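Local coordinates for protein ATP phosphoribosyltransferase (Thermotoga maritima, PDB 1O63) that probably catalyses the first step of histidine biosynthesis, condensing ATP with 5-phosphoribose 1-diphosphate to give N'-(5'-phosphoribosyl)-ATP and diphosphate, at residues I61-D67 and I170-V176. Residues are numbered along the deposited sequence; the frame is centred on the assembly and turned at random.
Sequences IGFCGTD and IRTHVVV
G62 and V175 form one hydrogen-bonded antiparallel pair, C64 and H173 the next. In the first, G62 N to V175 O measures 2.8 Å and V175 N to G62 O 2.9 Å. The second pair is less even: H173 N to C64 O measures 2.8 Å, C64 N to H173 O 3.2 Å. These neighbouring strands lie inside the mixed sheet of the HisG fold, of the periplasmic-binding-protein-like clan, flanked by strands 4-8 and 81-94.

Apolar contacts fill the face carrying I61, F63, V174 and V176. A chi1 of -63° sends I61 CG2 away from the backbone N and beside V174 CG2 (3.7 Å), while F63 brings ring atom CE2 obliquely to V174 CB (3.8 Å). Helix 185-204 covers this face, L192 touching both I61 and V176.

Side-chain polar bonds take over where strand 61-65 turns into a helix at G65, its N-cap. T66 OG1 accepts from R171 N almost straight (2.8 Å, 174°) and is hydrogen-bonded to H173 NE2 (2.7 Å), in the imidazole plane at its edge. Q78 OE1 bonds ND1, which should restrain the ring's rotation through both nitrogens. A valine in place of T66 would probably leave R171 N and H173 NE2 without this shared partner and the imidazole freer to turn.

The T66 hydroxyl, with a weak backbone bond from T66 N to R171 O, thus carries the pairing into helix 66-71, tying its start to strand 161-176.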
# COMPACT_ATOMS: atom_id res chain seq x y z
N ILE A 61 17.84 14.45 -1.65
CA ILE A 61 17.83 13.65 -2.88
C ILE A 61 17.04 12.36 -2.62
O ILE A 61 17.12 11.82 -1.52
CB ILE A 61 19.25 13.32 -3.33
CG1 ILE A 61 20.01 14.63 -3.68
CG2 ILE A 61 19.27 12.42 -4.59
CD1 ILE A 61 21.52 14.44 -3.60
N GLY A 62 16.34 11.86 -3.64
CA GLY A 62 15.63 10.59 -3.50
C GLY A 62 15.65 9.80 -4.80
O GLY A 62 16.27 10.21 -5.80
N PHE A 63 15.18 8.56 -4.71
CA PHE A 63 15.11 7.62 -5.80
C PHE A 63 13.74 6.90 -5.77
O PHE A 63 13.26 6.58 -4.69
CB PHE A 63 16.21 6.56 -5.74
CG PHE A 63 17.59 7.12 -5.59
CD1 PHE A 63 18.07 7.48 -4.33
CD2 PHE A 63 18.39 7.36 -6.69
CE1 PHE A 63 19.31 8.03 -4.15
CE2 PHE A 63 19.64 7.94 -6.53
CZ PHE A 63 20.10 8.26 -5.27
N CYS A 64 13.15 6.73 -6.94
CA CYS A 64 11.89 6.01 -7.04
C CYS A 64 11.67 5.52 -8.47
O CYS A 64 12.36 5.94 -9.40
CB CYS A 64 10.71 6.85 -6.55
SG CYS A 64 10.54 8.44 -7.39
N GLY A 65 10.79 4.55 -8.66
CA GLY A 65 10.58 4.02 -10.02
C GLY A 65 9.68 4.92 -10.85
O GLY A 65 8.99 5.82 -10.39
N THR A 66 9.58 4.56 -12.15
CA THR A 66 8.73 5.32 -13.06
C THR A 66 7.27 5.25 -12.65
O THR A 66 6.52 6.22 -12.85
CB THR A 66 8.89 4.81 -14.51
OG1 THR A 66 10.29 4.57 -14.77
CG2 THR A 66 8.38 5.86 -15.49
N ASP A 67 6.83 4.16 -12.09
CA ASP A 67 5.45 3.98 -11.63
C ASP A 67 5.11 5.07 -10.61
O ASP A 67 4.09 5.74 -10.76
CB ASP A 67 5.24 2.58 -11.06
CG ASP A 67 6.29 2.16 -10.05
OD1 ASP A 67 5.93 1.51 -9.04
OD2 ASP A 67 7.49 2.45 -10.22
N ILE A 170 9.60 0.71 -16.87
CA ILE A 170 9.85 1.24 -15.54
C ILE A 170 11.33 1.13 -15.19
O ILE A 170 11.95 0.07 -15.28
CB ILE A 170 9.04 0.52 -14.46
CG1 ILE A 170 7.53 0.86 -14.62
CG2 ILE A 170 9.49 0.91 -13.06
CD1 ILE A 170 6.69 -0.23 -13.98
N ARG A 171 11.88 2.26 -14.76
CA ARG A 171 13.28 2.33 -14.37
C ARG A 171 13.37 3.06 -13.02
O ARG A 171 12.41 3.61 -12.53
CB ARG A 171 14.02 3.26 -15.37
CG ARG A 171 13.79 2.96 -16.83
CD ARG A 171 14.71 3.76 -17.74
NE ARG A 171 14.83 3.10 -19.05
CZ ARG A 171 13.89 3.21 -19.98
NH1 ARG A 171 12.80 3.92 -19.74
NH2 ARG A 171 14.07 2.58 -21.13
N THR A 172 14.60 3.18 -12.53
CA THR A 172 14.88 3.96 -11.33
C THR A 172 15.13 5.40 -11.78
O THR A 172 15.68 5.60 -12.86
CB THR A 172 16.15 3.42 -10.65
OG1 THR A 172 15.90 2.02 -10.40
CG2 THR A 172 16.47 4.14 -9.36
N HIS A 173 14.69 6.38 -10.97
CA HIS A 173 14.95 7.78 -11.34
C HIS A 173 15.59 8.45 -10.09
O HIS A 173 15.28 7.98 -9.01
CB HIS A 173 13.63 8.51 -11.59
CG HIS A 173 12.84 8.01 -12.76
ND1 HIS A 173 12.84 8.60 -13.98
CD2 HIS A 173 12.02 6.92 -12.85
CE1 HIS A 173 12.06 7.89 -14.82
NE2 HIS A 173 11.55 6.88 -14.14
N VAL A 174 16.43 9.43 -10.30
CA VAL A 174 16.95 10.24 -9.17
C VAL A 174 16.20 11.57 -9.18
O VAL A 174 15.98 12.16 -10.25
CB VAL A 174 18.45 10.43 -9.20
CG1 VAL A 174 18.92 10.95 -10.55
CG2 VAL A 174 18.91 11.41 -8.10
N VAL A 175 15.72 12.00 -8.01
CA VAL A 175 14.91 13.21 -7.90
C VAL A 175 15.49 14.10 -6.79
O VAL A 175 16.01 13.57 -5.80
CB VAL A 175 13.44 12.94 -7.61
CG1 VAL A 175 12.70 12.57 -8.90
CG2 VAL A 175 13.22 11.87 -6.54
N VAL A 176 15.47 15.40 -7.00
CA VAL A 176 16.12 16.31 -6.05
C VAL A 176 15.12 17.35 -5.55
O VAL A 176 14.39 17.93 -6.33
CB VAL A 176 17.32 17.03 -6.70
CG1 VAL A 176 17.93 18.09 -5.80
CG2 VAL A 176 18.45 16.05 -7.08